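Local coordinates for DNA protection during starvation protein (Mycobacterium smegmatis, PDB 2YW6) that probably protects DNA from oxidative damage by oxidising ferrous iron with hydrogen peroxide and storing it as a ferric mineral inside a hollow shell of twelve subunits, at residues Y28-L33 with G84-D89; V58-G63 with A142-K147. One frame throughout, in Å; residues are numbered along the deposited sequence.

Contact 1. Residues Y28-L33 with G84-D89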
ATOM      1  N   TYR B  28      -8.148 -13.854 -28.405  1.00 34.62           N
ATOM      2  CA  TYR B  28      -8.082 -13.083 -27.171  1.00 35.77           C
ATOM      3  C   TYR B  28      -8.377 -11.617 -27.449  1.00 36.54           C
ATOM      4  O   TYR B  28      -9.192 -11.005 -26.761  1.00 40.78           O
ATOM      5  CB  TYR B  28      -6.702 -13.211 -26.526  1.00 34.35           C
ATOM      6  CG  TYR B  28      -6.417 -14.562 -25.892  1.00 30.88           C
ATOM      7  CD1 TYR B  28      -5.116 -14.917 -25.510  1.00 27.98           C
ATOM      8  CD2 TYR B  28      -7.452 -15.465 -25.622  1.00 29.41           C
ATOM      9  CE1 TYR B  28      -4.857 -16.141 -24.879  1.00 29.18           C
ATOM     10  CE2 TYR B  28      -7.206 -16.687 -24.994  1.00 28.56           C
ATOM     11  CZ  TYR B  28      -5.908 -17.019 -24.621  1.00 28.54           C
ATOM     12  OH  TYR B  28      -5.666 -18.228 -24.011  1.00 26.05           O
ATOM     13  N   ASN B  29      -7.724 -11.053 -28.460  1.00 36.09           N
ATOM     14  CA  ASN B  29      -7.956  -9.651 -28.785  1.00 36.12           C
ATOM     15  C   ASN B  29      -9.435  -9.427 -29.077  1.00 36.70           C
ATOM     16  O   ASN B  29     -10.062  -8.503 -28.528  1.00 33.15           O
ATOM     17  CB  ASN B  29      -7.129  -9.225 -29.999  1.00 37.26           C
ATOM     18  CG  ASN B  29      -5.646  -9.149 -29.696  1.00 37.56           C
ATOM     19  OD1 ASN B  29      -5.248  -9.038 -28.544  1.00 39.99           O
ATOM     20  ND2 ASN B  29      -4.822  -9.189 -30.736  1.00 39.31           N
ATOM     21  N   ASP B  30      -9.989 -10.277 -29.938  1.00 36.29           N
ATOM     22  CA  ASP B  30     -11.395 -10.180 -30.300  1.00 35.12           C
ATOM     23  C   ASP B  30     -12.224 -10.357 -29.034  1.00 33.86           C
ATOM     24  O   ASP B  30     -13.258  -9.706 -28.851  1.00 34.94           O
ATOM     25  CB  ASP B  30     -11.747 -11.265 -31.321  1.00 37.92           C
ATOM     26  CG  ASP B  30     -13.115 -11.053 -31.962  1.00 43.14           C
ATOM     27  OD1 ASP B  30     -13.776 -10.037 -31.654  1.00 43.14           O
ATOM     28  OD2 ASP B  30     -13.530 -11.905 -32.778  1.00 44.53           O
ATOM     29  N   LEU B  31     -11.738 -11.215 -28.140  1.00 32.43           N
ATOM     30  CA  LEU B  31     -12.437 -11.492 -26.895  1.00 30.92           C
ATOM     31  C   LEU B  31     -12.505 -10.337 -25.927  1.00 31.47           C
ATOM     32  O   LEU B  31     -13.590 -10.026 -25.422  1.00 32.31           O
ATOM     33  CB  LEU B  31     -11.828 -12.694 -26.185  1.00 25.96           C
ATOM     34  CG  LEU B  31     -12.600 -13.202 -24.956  1.00 24.01           C
ATOM     35  CD1 LEU B  31     -14.106 -13.255 -25.212  1.00 19.42           C
ATOM     36  CD2 LEU B  31     -12.072 -14.583 -24.599  1.00 21.43           C
ATOM     37  N   HIS B  32     -11.379  -9.682 -25.653  1.00 33.53           N
ATOM     38  CA  HIS B  32     -11.458  -8.581 -24.708  1.00 36.75           C
ATOM     39  C   HIS B  32     -12.160  -7.365 -25.315  1.00 36.88           C
ATOM     40  O   HIS B  32     -12.743  -6.563 -24.595  1.00 38.71           O
ATOM     41  CB  HIS B  32     -10.076  -8.252 -24.085  1.00 39.65           C
ATOM     42  CG  HIS B  32      -9.071  -7.663 -25.026  1.00 41.30           C
ATOM     43  ND1 HIS B  32      -9.191  -6.392 -25.552  1.00 41.11           N
ATOM     44  CD2 HIS B  32      -7.881  -8.138 -25.466  1.00 40.13           C
ATOM     45  CE1 HIS B  32      -8.119  -6.112 -26.270  1.00 41.54           C
ATOM     46  NE2 HIS B  32      -7.306  -7.157 -26.233  1.00 39.97           N
ATOM     47  N   LEU B  33     -12.143  -7.244 -26.640  1.00 36.46           N
ATOM     48  CA  LEU B  33     -12.851  -6.146 -27.298  1.00 34.73           C
ATOM     49  C   LEU B  33     -14.336  -6.410 -27.066  1.00 35.07           C
ATOM     50  O   LEU B  33     -15.079  -5.553 -26.580  1.00 32.10           O
ATOM     51  CB  LEU B  33     -12.594  -6.146 -28.805  1.00 34.30           C
ATOM     52  CG  LEU B  33     -11.222  -5.709 -29.323  1.00 34.09           C
ATOM     53  CD1 LEU B  33     -11.131  -6.044 -30.812  1.00 30.87           C
ATOM     54  CD2 LEU B  33     -11.011  -4.216 -29.062  1.00 30.22           C
ATOM     55  N   GLY B  84      -7.026  -5.709 -38.480  1.00 37.52           N
ATOM     56  CA  GLY B  84      -7.076  -6.530 -39.676  1.00 39.07           C
ATOM     57  C   GLY B  84      -6.777  -7.982 -39.358  1.00 39.94           C
ATOM     58  O   GLY B  84      -7.518  -8.885 -39.774  1.00 39.58           O
ATOM     59  N   ALA B  85      -5.689  -8.206 -38.617  1.00 37.67           N
ATOM     60  CA  ALA B  85      -5.287  -9.558 -38.235  1.00 35.54           C
ATOM     61  C   ALA B  85      -6.373 -10.228 -37.401  1.00 36.56           C
ATOM     62  O   ALA B  85      -6.549 -11.441 -37.463  1.00 34.47           O
ATOM     63  CB  ALA B  85      -3.983  -9.520 -37.458  1.00 31.72           C
ATOM     64  N   ILE B  86      -7.108  -9.441 -36.621  1.00 40.47           N
ATOM     65  CA  ILE B  86      -8.172 -10.005 -35.802  1.00 41.61           C
ATOM     66  C   ILE B  86      -9.291 -10.601 -36.651  1.00 43.78           C
ATOM     67  O   ILE B  86      -9.772 -11.686 -36.340  1.00 43.70           O
ATOM     68  CB  ILE B  86      -8.769  -8.958 -34.834  1.00 41.70           C
ATOM     69  CG1 ILE B  86      -7.727  -8.560 -33.793  1.00 42.76           C
ATOM     70  CG2 ILE B  86      -9.987  -9.524 -34.138  1.00 41.40           C
ATOM     71  CD1 ILE B  86      -8.169  -7.434 -32.884  1.00 43.65           C
ATOM     72  N   ILE B  87      -9.705  -9.916 -37.717  1.00 48.85           N
ATOM     73  CA  ILE B  87     -10.777 -10.454 -38.553  1.00 56.00           C
ATOM     74  C   ILE B  87     -10.270 -11.561 -39.489  1.00 58.55           C
ATOM     75  O   ILE B  87     -10.994 -12.514 -39.782  1.00 59.30           O
ATOM     76  CB  ILE B  87     -11.491  -9.337 -39.382  1.00 57.22           C
ATOM     77  CG1 ILE B  87     -10.603  -8.858 -40.531  1.00 59.25           C
ATOM     78  CG2 ILE B  87     -11.870  -8.180 -38.476  1.00 58.95           C
ATOM     79  CD1 ILE B  87     -10.787  -9.663 -41.814  1.00 58.78           C
ATOM     80  N   LYS B  88      -9.029 -11.434 -39.953  1.00 63.03           N
ATOM     81  CA  LYS B  88      -8.444 -12.440 -40.831  1.00 63.56           C
ATOM     82  C   LYS B  88      -8.424 -13.777 -40.094  1.00 61.62           C
ATOM     83  O   LYS B  88      -8.962 -14.777 -40.562  1.00 60.03           O
ATOM     84  CB  LYS B  88      -7.015 -12.043 -41.219  1.00 65.86           C
ATOM     85  CG  LYS B  88      -6.307 -13.043 -42.118  1.00 72.91           C
ATOM     86  CD  LYS B  88      -7.102 -13.289 -43.394  1.00 77.29           C
ATOM     87  CE  LYS B  88      -6.368 -14.215 -44.351  1.00 79.00           C
ATOM     88  NZ  LYS B  88      -5.092 -13.619 -44.847  1.00 79.70           N
ATOM     89  N   ASP B  89      -7.802 -13.779 -38.926  1.00 61.78           N
ATOM     90  CA  ASP B  89      -7.710 -14.979 -38.114  1.00 64.04           C
ATOM     91  C   ASP B  89      -9.088 -15.390 -37.620  1.00 69.80           C
ATOM     92  O   ASP B  89      -9.431 -16.574 -37.599  1.00 72.32           O
ATOM     93  CB  ASP B  89      -6.776 -14.719 -36.933  1.00 57.51           C
ATOM     94  CG  ASP B  89      -5.324 -14.609 -37.362  1.00 52.68           C
ATOM     95  OD1 ASP B  89      -4.629 -13.653 -36.933  1.00 47.33           O
ATOM     96  OD2 ASP B  89      -4.872 -15.491 -38.131  1.00 50.18           O
TER

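Contact 2. Residues V58-G63 with A142-K147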
ATOM      1  N   VAL B  58     -11.688  -8.996 -18.455  1.00 28.19           N
ATOM      2  CA  VAL B  58     -11.100  -8.143 -19.487  1.00 31.53           C
ATOM      3  C   VAL B  58      -9.606  -7.965 -19.238  1.00 35.77           C
ATOM      4  O   VAL B  58      -8.821  -7.901 -20.178  1.00 33.77           O
ATOM      5  CB  VAL B  58     -11.748  -6.709 -19.532  1.00 27.62           C
ATOM      6  CG1 VAL B  58     -10.876  -5.753 -20.349  1.00 23.46           C
ATOM      7  CG2 VAL B  58     -13.151  -6.767 -20.172  1.00 26.75           C
ATOM      8  N   GLU B  59      -9.211  -7.869 -17.972  1.00 42.25           N
ATOM      9  CA  GLU B  59      -7.804  -7.684 -17.662  1.00 46.20           C
ATOM     10  C   GLU B  59      -7.047  -8.982 -17.839  1.00 43.77           C
ATOM     11  O   GLU B  59      -5.936  -8.994 -18.368  1.00 38.64           O
ATOM     12  CB  GLU B  59      -7.610  -7.157 -16.243  1.00 57.45           C
ATOM     13  CG  GLU B  59      -6.143  -7.003 -15.882  1.00 82.06           C
ATOM     14  CD  GLU B  59      -5.928  -6.187 -14.633  1.00 92.85           C
ATOM     15  OE1 GLU B  59      -6.521  -6.534 -13.591  1.00 95.93           O
ATOM     16  OE2 GLU B  59      -5.165  -5.198 -14.696  1.00 97.03           O
ATOM     17  N   LEU B  60      -7.662 -10.075 -17.403  1.00 39.79           N
ATOM     18  CA  LEU B  60      -7.052 -11.384 -17.508  1.00 35.22           C
ATOM     19  C   LEU B  60      -6.784 -11.696 -18.991  1.00 32.12           C
ATOM     20  O   LEU B  60      -5.654 -12.005 -19.382  1.00 33.83           O
ATOM     21  CB  LEU B  60      -7.990 -12.415 -16.881  1.00 35.98           C
ATOM     22  CG  LEU B  60      -7.446 -13.606 -16.082  1.00 40.69           C
ATOM     23  CD1 LEU B  60      -6.222 -13.214 -15.280  1.00 39.42           C
ATOM     24  CD2 LEU B  60      -8.543 -14.124 -15.150  1.00 39.82           C
ATOM     25  N   VAL B  61      -7.819 -11.574 -19.818  1.00 31.15           N
ATOM     26  CA  VAL B  61      -7.708 -11.855 -21.249  1.00 33.00           C
ATOM     27  C   VAL B  61      -6.697 -10.931 -21.954  1.00 32.01           C
ATOM     28  O   VAL B  61      -5.940 -11.378 -22.816  1.00 33.39           O
ATOM     29  CB  VAL B  61      -9.115 -11.759 -21.919  1.00 28.04           C
ATOM     30  CG1 VAL B  61      -9.010 -11.835 -23.451  1.00 19.90           C
ATOM     31  CG2 VAL B  61     -10.023 -12.892 -21.369  1.00 19.75           C
ATOM     32  N   ARG B  62      -6.690  -9.650 -21.589  1.00 31.33           N
ATOM     33  CA  ARG B  62      -5.748  -8.689 -22.168  1.00 32.40           C
ATOM     34  C   ARG B  62      -4.319  -9.133 -21.847  1.00 32.45           C
ATOM     35  O   ARG B  62      -3.404  -9.038 -22.679  1.00 28.60           O
ATOM     36  CB  ARG B  62      -5.983  -7.297 -21.575  1.00 30.23           C
ATOM     37  CG  ARG B  62      -7.030  -6.489 -22.301  1.00 26.06           C
ATOM     38  CD  ARG B  62      -7.402  -5.221 -21.526  1.00 26.01           C
ATOM     39  NE  ARG B  62      -8.326  -4.380 -22.294  1.00 23.52           N
ATOM     40  CZ  ARG B  62      -8.901  -3.270 -21.830  1.00 25.02           C
ATOM     41  NH1 ARG B  62      -8.652  -2.863 -20.596  1.00 25.85           N
ATOM     42  NH2 ARG B  62      -9.740  -2.567 -22.594  1.00 25.09           N
ATOM     43  N   GLY B  63      -4.139  -9.601 -20.615  1.00 32.11           N
ATOM     44  CA  GLY B  63      -2.836 -10.062 -20.173  1.00 30.58           C
ATOM     45  C   GLY B  63      -2.473 -11.341 -20.886  1.00 29.77           C
ATOM     46  O   GLY B  63      -1.306 -11.584 -21.165  1.00 27.03           O
ATOM     47  N   ALA B 142      -7.013 -21.746 -19.839  1.00 32.14           N
ATOM     48  CA  ALA B 142      -8.225 -22.535 -19.919  1.00 30.83           C
ATOM     49  C   ALA B 142      -8.951 -22.563 -18.586  1.00 31.91           C
ATOM     50  O   ALA B 142     -10.179 -22.569 -18.550  1.00 34.23           O
ATOM     51  CB  ALA B 142      -7.885 -23.942 -20.372  1.00 28.45           C
ATOM     52  N   GLY B 143      -8.192 -22.577 -17.492  1.00 35.19           N
ATOM     53  CA  GLY B 143      -8.801 -22.590 -16.171  1.00 37.17           C
ATOM     54  C   GLY B 143      -9.695 -21.382 -15.936  1.00 38.22           C
ATOM     55  O   GLY B 143     -10.835 -21.516 -15.476  1.00 38.55           O
ATOM     56  N   GLU B 144      -9.184 -20.196 -16.257  1.00 37.72           N
ATOM     57  CA  GLU B 144      -9.945 -18.967 -16.079  1.00 36.99           C
ATOM     58  C   GLU B 144     -11.028 -18.823 -17.142  1.00 36.03           C
ATOM     59  O   GLU B 144     -12.150 -18.443 -16.826  1.00 35.24           O
ATOM     60  CB  GLU B 144      -9.002 -17.767 -16.093  1.00 38.59           C
ATOM     61  CG  GLU B 144      -8.050 -17.764 -14.910  1.00 39.56           C
ATOM     62  CD  GLU B 144      -8.774 -17.564 -13.585  1.00 40.27           C
ATOM     63  OE1 GLU B 144      -8.149 -17.725 -12.519  1.00 39.86           O
ATOM     64  OE2 GLU B 144      -9.974 -17.235 -13.610  1.00 41.55           O
ATOM     65  N   LEU B 145     -10.702 -19.140 -18.396  1.00 34.40           N
ATOM     66  CA  LEU B 145     -11.688 -19.075 -19.475  1.00 31.94           C
ATOM     67  C   LEU B 145     -12.912 -19.911 -19.137  1.00 32.72           C
ATOM     68  O   LEU B 145     -14.039 -19.481 -19.344  1.00 33.54           O
ATOM     69  CB  LEU B 145     -11.102 -19.599 -20.786  1.00 30.27           C
ATOM     70  CG  LEU B 145     -10.381 -18.637 -21.734  1.00 28.58           C
ATOM     71  CD1 LEU B 145     -10.334 -17.232 -21.128  1.00 26.38           C
ATOM     72  CD2 LEU B 145      -8.985 -19.177 -22.033  1.00 24.72           C
ATOM     73  N   GLU B 146     -12.689 -21.113 -18.622  1.00 35.13           N
ATOM     74  CA  GLU B 146     -13.792 -21.996 -18.267  1.00 36.87           C
ATOM     75  C   GLU B 146     -14.537 -21.561 -17.013  1.00 36.98           C
ATOM     76  O   GLU B 146     -15.758 -21.682 -16.939  1.00 37.31           O
ATOM     77  CB  GLU B 146     -13.277 -23.419 -18.108  1.00 37.12           C
ATOM     78  CG  GLU B 146     -13.090 -24.110 -19.435  1.00 40.77           C
ATOM     79  CD  GLU B 146     -12.273 -25.368 -19.324  1.00 41.13           C
ATOM     80  OE1 GLU B 146     -12.382 -26.047 -18.278  1.00 41.43           O
ATOM     81  OE2 GLU B 146     -11.538 -25.676 -20.288  1.00 39.46           O
ATOM     82  N   LYS B 147     -13.804 -21.063 -16.023  1.00 38.14           N
ATOM     83  CA  LYS B 147     -14.442 -20.593 -14.808  1.00 38.19           C
ATOM     84  C   LYS B 147     -15.361 -19.425 -15.167  1.00 37.36           C
ATOM     85  O   LYS B 147     -16.498 -19.349 -14.712  1.00 40.91           O
ATOM     86  CB  LYS B 147     -13.406 -20.125 -13.783  1.00 36.85           C
ATOM     87  CG  LYS B 147     -14.060 -19.570 -12.522  1.00 35.26           C
ATOM     88  CD  LYS B 147     -13.217 -18.516 -11.822  1.00 35.95           C
ATOM     89  CE  LYS B 147     -12.183 -19.145 -10.917  1.00 35.68           C
ATOM     90  NZ  LYS B 147     -11.615 -18.151  -9.957  1.00 36.98           N
TER

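Contact 1. Residues Y28-L33 with G84-D89
Among the flat groups on the 28-33 side, the carboxylate of D30 meets I86 through its carbon alone, while the amide of N29 leaves the touching to its CB. The H32 ring, one turn on, carries the backbone O of N29 over the centre of one face, 3.6 Å above the plane. Everything across the contact converges on I86, whose two branches divide the work. Its CD1 comes within 3.6 Å of N29 CB and meets L33 CD1 tip to tip at 3.9 Å; CG2 rests 3.8 Å from D30 CB. The backbone places that CB, and chi1 of -168° turns D30 CG, and with it the carboxylate, to 4.1 Å from I86 CG2. The short helix 83-89, in the long connection between the second and third bundle helices, is a hallmark of Dps proteins, and here it lies across helix 12-41 at 108°. A branched isoleucine suits such a steep crossing, since one residue can bridge the 9.8 Å between the axes and touch N29 and D30, and L33 one turn further on. P83 of a second subunit packs on D30, L33 and I86, while D94 of that subunit accepts a hydrogen bond from G84 N.

Contact 2. Residues V58-G63 with A142-K147
A chi1 of -66° starts the side chain of E144 with CG anti to the carbonyl carbon, and a single bend at chi2, -66°, turns its carboxylate out of an extended course. L60 sends its CD2 across this bent chain at about a right angle. L60 CD2 lies 3.7 Å from E144 CG and 3.8 Å from E144 OE2. The methyl thus lies along the whole bent chain, methylenes and carboxylate alike, in van der Waals contact, and glutamate suits this partly exposed position because it offers both an aliphatic stretch for an apolar neighbour and a charged end. Deeper in, V61 and L145 make a looser apolar contact, V61 CG2 standing 4.4 Å from L145 CD1. Both are buried, and the compact valine is matched by a longer leucine whose tip covers the remaining distance. The backbones stay well apart, 8.2 Å between the CA atoms of L60 and E144, so side chains alone span the gap. Helices 47-75 and 132-155, which run in roughly opposite directions here, belong to the ferritin-like four-helix bundle; V61 also packs on H32 of helix 12-41, and L145 on V116 of helix 102-127.

Contacts 1 and 2 have centres 15 Å apart and are joined through the bundle interior. Between them, Y28 O lies 3.4 Å from V61 CG1 and H32 CG 3.6 Å from R62 CG, so helix 12-41 packs on helix 47-75 while helix 83-89 lies against helix 12-41 in contact 1. Y28 also spans to helix 132-155, its OH 4.0 Å from L145 CD2. The side chain of D66, a probable iron ligand at a site shared between subunits, is about 7 Å from that of N29 and about 10 Å from that of V61; neither contact is itself part of that site. P83 of a second subunit packs on contact 1, whereas residues 142-147 face a third.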